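Local coordinates for protein nucleoporin nup120 (Schizosaccharomyces pombe, PDB 4GQ2) that serves as a structural component of the nuclear pore complex, whose nucleoporins can also act as docking partners for transiently associated transport factors, at residues R142-K145 / T146-Q149; A153-D156 / D157-L161; V618-D621 / K622-P626. One frame throughout, in Å; residues are numbered along the deposited sequence.

Interaction 1. Residues R142-K145 / T146-Q149; sequences RLSK and TWFQ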
loop_
_atom_site.group_PDB
_atom_site.type_symbol
_atom_site.label_atom_id
_atom_site.label_comp_id
_atom_site.label_asym_id
_atom_site.label_seq_id
_atom_site.Cartn_x
_atom_site.Cartn_y
_atom_site.Cartn_z
ATOM N N ARG A 142 5.658 16.467 33.748
ATOM C CA ARG A 142 5.313 15.092 34.109
ATOM C C ARG A 142 4.478 14.434 33.012
ATOM O O ARG A 142 3.425 14.944 32.636
ATOM C CB ARG A 142 4.547 15.045 35.431
ATOM C CG ARG A 142 5.406 15.049 36.686
ATOM C CD ARG A 142 4.577 14.552 37.862
ATOM N NE ARG A 142 5.054 15.014 39.166
ATOM C CZ ARG A 142 4.807 16.217 39.682
ATOM N NH1 ARG A 142 4.107 17.118 39.002
ATOM N NH2 ARG A 142 5.276 16.525 40.881
ATOM N N LEU A 143 4.959 13.303 32.505
ATOM C CA LEU A 143 4.278 12.595 31.429
ATOM C C LEU A 143 3.297 11.580 31.973
ATOM O O LEU A 143 3.633 10.781 32.849
ATOM C CB LEU A 143 5.283 11.868 30.533
ATOM C CG LEU A 143 6.194 12.684 29.616
ATOM C CD1 LEU A 143 7.252 11.776 29.007
ATOM C CD2 LEU A 143 5.394 13.394 28.533
ATOM N N SER A 144 2.084 11.612 31.445
ATOM C CA SER A 144 1.129 10.545 31.693
ATOM C C SER A 144 1.102 9.600 30.491
ATOM O O SER A 144 1.022 10.045 29.333
ATOM C CB SER A 144 -0.258 11.127 31.964
ATOM O OG SER A 144 -1.204 10.096 32.170
ATOM N N LYS A 145 1.188 8.301 30.770
ATOM C CA LYS A 145 1.036 7.269 29.739
ATOM C C LYS A 145 -0.310 7.380 29.017
ATOM O O LYS A 145 -0.415 7.063 27.833
ATOM C CB LYS A 145 1.203 5.871 30.337
ATOM C CG LYS A 145 2.636 5.539 30.718
ATOM C CD LYS A 145 2.776 4.113 31.223
ATOM C CE LYS A 145 4.225 3.811 31.575
ATOM N NZ LYS A 145 4.422 2.387 31.964
ATOM N N THR A 146 -1.324 7.845 29.744
ATOM C CA THR A 146 -2.667 8.085 29.213
ATOM C C THR A 146 -2.668 8.960 27.961
ATOM O O THR A 146 -3.497 8.770 27.067
ATOM C CB THR A 146 -3.558 8.747 30.290
ATOM O OG1 THR A 146 -3.788 7.815 31.350
ATOM C CG2 THR A 146 -4.903 9.180 29.723
ATOM N N TRP A 147 -1.741 9.917 27.907
ATOM C CA TRP A 147 -1.693 10.896 26.822
ATOM C C TRP A 147 -1.477 10.236 25.497
ATOM O O TRP A 147 -1.929 10.728 24.461
ATOM C CB TRP A 147 -0.568 11.897 27.043
ATOM C CG TRP A 147 -0.695 12.762 28.267
ATOM C CD1 TRP A 147 -1.758 12.835 29.166
ATOM C CD2 TRP A 147 0.270 13.755 28.739
ATOM N NE1 TRP A 147 -1.505 13.754 30.147
ATOM C CE2 TRP A 147 -0.308 14.344 29.951
ATOM C CE3 TRP A 147 1.517 14.191 28.304
ATOM C CZ2 TRP A 147 0.351 15.326 30.677
ATOM C CZ3 TRP A 147 2.172 15.181 29.042
ATOM C CH2 TRP A 147 1.601 15.737 30.199
ATOM N N PHE A 148 -0.760 9.120 25.526
ATOM C CA PHE A 148 -0.452 8.384 24.324
ATOM C C PHE A 148 -1.580 7.437 23.938
ATOM O O PHE A 148 -1.651 6.995 22.793
ATOM C CB PHE A 148 0.858 7.613 24.514
ATOM C CG PHE A 148 2.037 8.497 24.793
ATOM C CD1 PHE A 148 2.764 9.054 23.746
ATOM C CD2 PHE A 148 2.413 8.786 26.100
ATOM C CE1 PHE A 148 3.851 9.878 23.999
ATOM C CE2 PHE A 148 3.495 9.613 26.355
ATOM C CZ PHE A 148 4.213 10.159 25.304
ATOM N N GLN A 149 -2.475 7.150 24.883
ATOM C CA GLN A 149 -3.426 6.051 24.720
ATOM C C GLN A 149 -4.856 6.475 24.448
ATOM O O GLN A 149 -5.546 5.832 23.665
ATOM C CB GLN A 149 -3.389 5.136 25.938
ATOM C CG GLN A 149 -2.023 4.542 26.236
ATOM C CD GLN A 149 -1.923 4.024 27.655
ATOM O OE1 GLN A 149 -2.748 4.354 28.501
ATOM N NE2 GLN A 149 -0.910 3.204 27.922
#
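Ser144 and Trp147 meet where a strand of the beta-propeller domain, 138-143, runs out into a short, weakly bonded helical turn, 146-149. The CB of Ser144 sits over one face of the indole, 3.6 Å from the centroid of the five-membered ring and 20° off its normal, a CH-pi contact. Serine suits this place because only a hydroxyl follows CB, so no bulk beyond it keeps the indole from settling close over the backbone, with Ser144 N above the ring centre. Beside it, Leu143 CD2 meets Trp147 CZ3 at 3.7 Å, the two side chains crossing at about a right angle.

The backbone sets up this packing. Trp147 N donates to Ser144 O at 3.1 Å, and Phe148 N to Lys145 O at the same length of 3.1 Å; both bonds span three residues and wind the chain into the short helical turn. Ser144 also caps the turn: with OG trans to its own nitrogen (chi1 178°), the hydroxyl reaches forward and accepts a weak bond from Thr146 N. Lys145 sends its extended chain out of the contact, where NZ forms salt bridges with Glu96 and Asp125.

Farther out, Leu23 and Leu25 of strand 21-26 touch the indole, while Leu74 and Ile86 pack on both Leu143 and Phe148. Replacing Trp147 with a serine would probably open a gap between Ser144 and strand 21-26 and leave Leu143 CD2 without its aromatic neighbour. Phe148 has CG placed beside its backbone N (chi1 -61°), which turns the ring back along the chain; the carbonyl oxygen of Lys145 then lies at the ring's edge, in plane, 3.7 Å from CD2.

Interaction 2. Residues A153-D156 / D157-L161; sequences ARLD and DDWCL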
loop_
_atom_site.group_PDB
_atom_site.type_symbol
_atom_site.label_atom_id
_atom_site.label_comp_id
_atom_site.label_asym_id
_atom_site.label_seq_id
_atom_site.Cartn_x
_atom_site.Cartn_y
_atom_site.Cartn_z
ATOM N N ALA A 153 -7.148 13.362 26.354
ATOM C CA ALA A 153 -6.851 12.853 27.698
ATOM C C ALA A 153 -6.911 13.931 28.781
ATOM O O ALA A 153 -6.712 15.118 28.501
ATOM C CB ALA A 153 -5.497 12.158 27.712
ATOM N N ARG A 154 -7.190 13.504 30.012
ATOM C CA ARG A 154 -7.249 14.409 31.160
ATOM C C ARG A 154 -5.877 14.916 31.609
ATOM O O ARG A 154 -4.923 14.140 31.756
ATOM C CB ARG A 154 -7.986 13.759 32.339
ATOM C CG ARG A 154 -9.473 14.089 32.418
ATOM C CD ARG A 154 -9.709 15.535 32.844
ATOM N NE ARG A 154 -11.125 15.831 33.077
ATOM C CZ ARG A 154 -11.620 17.049 33.298
ATOM N NH1 ARG A 154 -10.821 18.110 33.312
ATOM N NH2 ARG A 154 -12.922 17.209 33.500
ATOM N N LEU A 155 -5.797 16.228 31.816
ATOM C CA LEU A 155 -4.597 16.879 32.325
ATOM C C LEU A 155 -4.670 17.090 33.827
ATOM O O LEU A 155 -5.567 17.776 34.320
ATOM C CB LEU A 155 -4.411 18.245 31.662
ATOM C CG LEU A 155 -3.717 18.362 30.309
ATOM C CD1 LEU A 155 -3.630 19.833 29.927
ATOM C CD2 LEU A 155 -2.334 17.731 30.356
ATOM N N ASP A 156 -3.719 16.509 34.550
ATOM C CA ASP A 156 -3.518 16.859 35.948
ATOM C C ASP A 156 -3.045 18.304 35.997
ATOM O O ASP A 156 -2.316 18.744 35.111
ATOM C CB ASP A 156 -2.484 15.941 36.598
ATOM C CG ASP A 156 -2.997 14.523 36.799
ATOM O OD1 ASP A 156 -4.228 14.307 36.753
ATOM O OD2 ASP A 156 -2.162 13.619 37.011
ATOM N N ASP A 157 -3.474 19.036 37.024
ATOM C CA ASP A 157 -3.129 20.454 37.172
ATOM C C ASP A 157 -1.623 20.688 37.261
ATOM O O ASP A 157 -1.113 21.701 36.781
ATOM C CB ASP A 157 -3.817 21.049 38.407
ATOM C CG ASP A 157 -5.332 21.066 38.289
ATOM O OD1 ASP A 157 -5.855 21.115 37.154
ATOM O OD2 ASP A 157 -6.003 21.036 39.341
ATOM N N ASP A 158 -0.924 19.728 37.860
ATOM C CA ASP A 158 0.506 19.834 38.146
ATOM C C ASP A 158 1.419 19.246 37.057
ATOM O O ASP A 158 2.589 18.947 37.326
ATOM C CB ASP A 158 0.806 19.164 39.497
ATOM C CG ASP A 158 0.282 17.727 39.580
ATOM O OD1 ASP A 158 -0.780 17.427 38.988
ATOM O OD2 ASP A 158 0.928 16.894 40.254
ATOM N N TRP A 159 0.901 19.098 35.834
ATOM C CA TRP A 159 1.653 18.429 34.758
ATOM C C TRP A 159 2.865 19.205 34.333
ATOM O O TRP A 159 3.892 18.614 34.001
ATOM C CB TRP A 159 0.765 18.111 33.558
ATOM C CG TRP A 159 0.445 19.287 32.665
ATOM C CD1 TRP A 159 -0.657 20.133 32.734
ATOM C CD2 TRP A 159 1.226 19.776 31.517
ATOM N NE1 TRP A 159 -0.614 21.081 31.743
ATOM C CE2 TRP A 159 0.486 20.927 30.980
ATOM C CE3 TRP A 159 2.417 19.390 30.903
ATOM C CZ2 TRP A 159 0.939 21.644 29.883
ATOM C CZ3 TRP A 159 2.863 20.125 29.797
ATOM C CH2 TRP A 159 2.141 21.224 29.302
ATOM N N CYS A 160 2.750 20.533 34.345
ATOM C CA CYS A 160 3.873 21.413 34.058
ATOM C C CYS A 160 4.150 22.430 35.166
ATOM O O CYS A 160 3.296 23.244 35.497
ATOM C CB CYS A 160 3.668 22.142 32.739
ATOM S SG CYS A 160 5.173 22.968 32.191
ATOM N N LEU A 161 5.359 22.365 35.717
ATOM C CA LEU A 161 5.863 23.333 36.688
ATOM C C LEU A 161 6.936 24.192 36.018
ATOM O O LEU A 161 7.797 23.671 35.299
ATOM C CB LEU A 161 6.458 22.599 37.897
ATOM C CG LEU A 161 5.604 22.227 39.123
ATOM C CD1 LEU A 161 4.166 21.859 38.790
ATOM C CD2 LEU A 161 6.266 21.106 39.917
#
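A type I beta turn from Asp156 to Trp159 leads the chain from a surface loop into strand 160-163, an edge strand, within this chain, of a four-stranded antiparallel sheet in the beta-propeller domain. Its closing bond, from Trp159 N to Asp156 O, is weak at 3.3 Å, with an angle of 143° at the hydrogen. The same carbonyl oxygen also lies at the edge of the indole, in its plane, 3.2 Å from Trp159 CD1.

Leu155, just ahead of the turn, brings a methyl over the indole: its CD2 lies 3.9 Å from the centroid of the five-membered ring and only 14° off the normal, a CH-pi contact. Its other methyl, CD1, is 3.7 Å from Trp159 NE1. Trp159 presents this face because CG is placed between its backbone N and carbonyl carbon (chi1 77°); CB of Cys160 covers the opposite face. Leucine suits the spot because its forked end puts one methyl over the ring and the other by NE1, and the same side chain also touches Trp147 and Leu25.

Three successive aspartates occupy the exposed part of the turn. Asp158 OD1 approaches Asp156 CB at 3.3 Å, while Asp156 OD2 is 4.5 Å from that same oxygen. The proximity of like charges probably disfavours this arrangement somewhat, a cost that solvent and the weak, long ion pair of Asp158 with Arg142 are likely to ease.

Interaction 3. Residues V618-D621 / K622-P626; sequences VFYD and KHIYP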
loop_
_atom_site.group_PDB
_atom_site.type_symbol
_atom_site.label_atom_id
_atom_site.label_comp_id
_atom_site.label_asym_id
_atom_site.label_seq_id
_atom_site.Cartn_x
_atom_site.Cartn_y
_atom_site.Cartn_z
ATOM N N VAL A 618 5.765 -19.712 -24.698
ATOM C CA VAL A 618 4.994 -18.514 -25.015
ATOM C C VAL A 618 5.621 -17.333 -24.274
ATOM O O VAL A 618 5.852 -16.280 -24.869
ATOM C CB VAL A 618 3.486 -18.675 -24.696
ATOM C CG1 VAL A 618 2.775 -17.331 -24.690
ATOM C CG2 VAL A 618 2.824 -19.603 -25.707
ATOM N N PHE A 619 5.943 -17.546 -22.996
ATOM C CA PHE A 619 6.522 -16.510 -22.148
ATOM C C PHE A 619 7.817 -15.971 -22.732
ATOM O O PHE A 619 8.006 -14.759 -22.821
ATOM C CB PHE A 619 6.770 -17.037 -20.730
ATOM C CG PHE A 619 7.312 -15.996 -19.787
ATOM C CD1 PHE A 619 8.676 -15.699 -19.757
ATOM C CD2 PHE A 619 6.461 -15.299 -18.946
ATOM C CE1 PHE A 619 9.176 -14.728 -18.902
ATOM C CE2 PHE A 619 6.951 -14.330 -18.088
ATOM C CZ PHE A 619 8.312 -14.047 -18.062
ATOM N N TYR A 620 8.709 -16.883 -23.115
ATOM C CA TYR A 620 9.971 -16.513 -23.742
ATOM C C TYR A 620 9.716 -15.724 -25.025
ATOM O O TYR A 620 10.349 -14.695 -25.263
ATOM C CB TYR A 620 10.808 -17.766 -24.025
ATOM C CG TYR A 620 12.063 -17.519 -24.828
ATOM C CD1 TYR A 620 13.225 -17.045 -24.219
ATOM C CD2 TYR A 620 12.092 -17.761 -26.202
ATOM C CE1 TYR A 620 14.379 -16.812 -24.958
ATOM C CE2 TYR A 620 13.241 -17.541 -26.948
ATOM C CZ TYR A 620 14.381 -17.066 -26.321
ATOM O OH TYR A 620 15.522 -16.843 -27.059
ATOM N N ASP A 621 8.777 -16.216 -25.833
ATOM C CA ASP A 621 8.458 -15.619 -27.127
ATOM C C ASP A 621 7.934 -14.191 -27.014
ATOM O O ASP A 621 8.329 -13.326 -27.791
ATOM C CB ASP A 621 7.445 -16.475 -27.889
ATOM C CG ASP A 621 7.437 -16.176 -29.377
ATOM O OD1 ASP A 621 8.302 -16.722 -30.095
ATOM O OD2 ASP A 621 6.567 -15.399 -29.829
ATOM N N LYS A 622 7.053 -13.937 -26.052
ATOM C CA LYS A 622 6.457 -12.609 -25.951
ATOM C C LYS A 622 7.291 -11.613 -25.142
ATOM O O LYS A 622 7.343 -10.431 -25.490
ATOM C CB LYS A 622 5.002 -12.669 -25.455
ATOM C CG LYS A 622 4.782 -13.453 -24.172
ATOM C CD LYS A 622 3.301 -13.600 -23.846
ATOM C CE LYS A 622 3.099 -14.303 -22.507
ATOM N NZ LYS A 622 1.676 -14.657 -22.246
ATOM N N HIS A 623 7.965 -12.092 -24.096
ATOM C CA HIS A 623 8.618 -11.190 -23.127
ATOM C C HIS A 623 10.114 -11.167 -23.099
ATOM O O HIS A 623 10.711 -10.139 -22.771
ATOM C CB HIS A 623 8.089 -11.451 -21.723
ATOM C CG HIS A 623 6.616 -11.166 -21.580
ATOM N ND1 HIS A 623 6.102 -9.923 -21.703
ATOM C CD2 HIS A 623 5.544 -12.013 -21.334
ATOM C CE1 HIS A 623 4.772 -9.973 -21.537
ATOM N NE2 HIS A 623 4.428 -11.254 -21.316
ATOM N N ILE A 624 10.747 -12.282 -23.440
ATOM C CA ILE A 624 12.196 -12.339 -23.388
ATOM C C ILE A 624 12.821 -12.100 -24.759
ATOM O O ILE A 624 13.584 -11.147 -24.939
ATOM C CB ILE A 624 12.684 -13.657 -22.758
ATOM C CG1 ILE A 624 12.221 -13.728 -21.307
ATOM C CG2 ILE A 624 14.200 -13.771 -22.848
ATOM C CD1 ILE A 624 12.366 -15.097 -20.691
ATOM N N TYR A 625 12.482 -12.956 -25.718
ATOM C CA TYR A 625 13.055 -12.895 -27.060
ATOM C C TYR A 625 13.146 -11.470 -27.644
ATOM O O TYR A 625 14.222 -11.063 -28.081
ATOM C CB TYR A 625 12.314 -13.856 -28.000
ATOM C CG TYR A 625 12.851 -13.903 -29.409
ATOM C CD1 TYR A 625 13.947 -14.705 -29.733
ATOM C CD2 TYR A 625 12.255 -13.155 -30.427
ATOM C CE1 TYR A 625 14.440 -14.753 -31.028
ATOM C CE2 TYR A 625 12.741 -13.197 -31.724
ATOM C CZ TYR A 625 13.831 -13.998 -32.019
ATOM O OH TYR A 625 14.315 -14.043 -33.305
ATOM N N PRO A 626 12.036 -10.701 -27.641
ATOM C CA PRO A 626 12.128 -9.361 -28.245
ATOM C C PRO A 626 12.979 -8.361 -27.465
ATOM O O PRO A 626 13.303 -7.294 -27.984
ATOM C CB PRO A 626 10.673 -8.883 -28.283
ATOM C CG PRO A 626 9.971 -9.692 -27.256
ATOM C CD PRO A 626 10.649 -11.028 -27.255
#
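Lys622 N and His623 N bond back to Val618 O and Phe619 O in the usual alpha-helical manner, at 2.9 and 3.0 Å, within the last turns of helix 612-624. Around residues 622-624 the helix widens into a pi-type turn, marked by the i to i+5 bond from Tyr625 N to Tyr620 O. That carbonyl oxygen accepts from two amides: Ile624 N stands above the carbonyl plane, whereas Tyr625 N, at 2.8 Å, gives a straight bond (168° at the hydrogen) directed nearly along the C=O axis. Pro626, which has no amide hydrogen to give, sets CD 3.3 Å from Asp621 O, so the helical bonding cannot be carried on by that residue.

Apolar contacts link the side chains of the two turns. Ile624 reaches in two directions: CD1 meets the edge of the Phe619 ring, 3.7 Å from CE1, and CG2 touches Tyr620 CD1 at the same separation. A beta-branched isoleucine suits this position because its two arms serve different rings. CG of Lys622 lies between its backbone N and carbonyl carbon (chi1 52°), which brings the chain back past Val618 O to set CE against Val618 CG1.

Among the aromatic groups, Tyr625 CB lies over one face of the Tyr620 ring, 3.9 Å from CE2, and Tyr620 OH is at the edge of the Tyr625 ring. The Phe619 and His623 rings meet obliquely, their planes at 52°, with His623 CD2 over a Phe619 face.

Phe619 carries the packing outward to Ile596 and Leu600 of helix 590-605 and to Phe698 of helix 672-703. His623 NE2 is hydrogen-bonded to Ser599 OG of helix 590-605, while Tyr620 and Ile624 touch Ser701 of helix 672-703.

Overall arrangement
Interactions 1 and 2 follow each other along the chain and serve the same sheet, in which strands 138-143 and 160-163 are neighbours. Their centres are 10 Å apart, and they touch where Trp147 packs on Leu155 and Arg142 pairs with Trp159 through the backbone. Interaction 1 is partly buried, with Leu143, Trp147 and Phe148 buried; interaction 2 is a surface contact, one buried indole beside exposed aspartates. Interaction 3, in the helical domain about 60 Å from interaction 1 between centres, is also partly buried: Phe619, Tyr620, His623 and Ile624 are buried, the rest mostly exposed. There the contact runs between turns at the end of a single helix, with i to i+4 and i to i+5 backbone bonds, rather than at the ends of sheet strands.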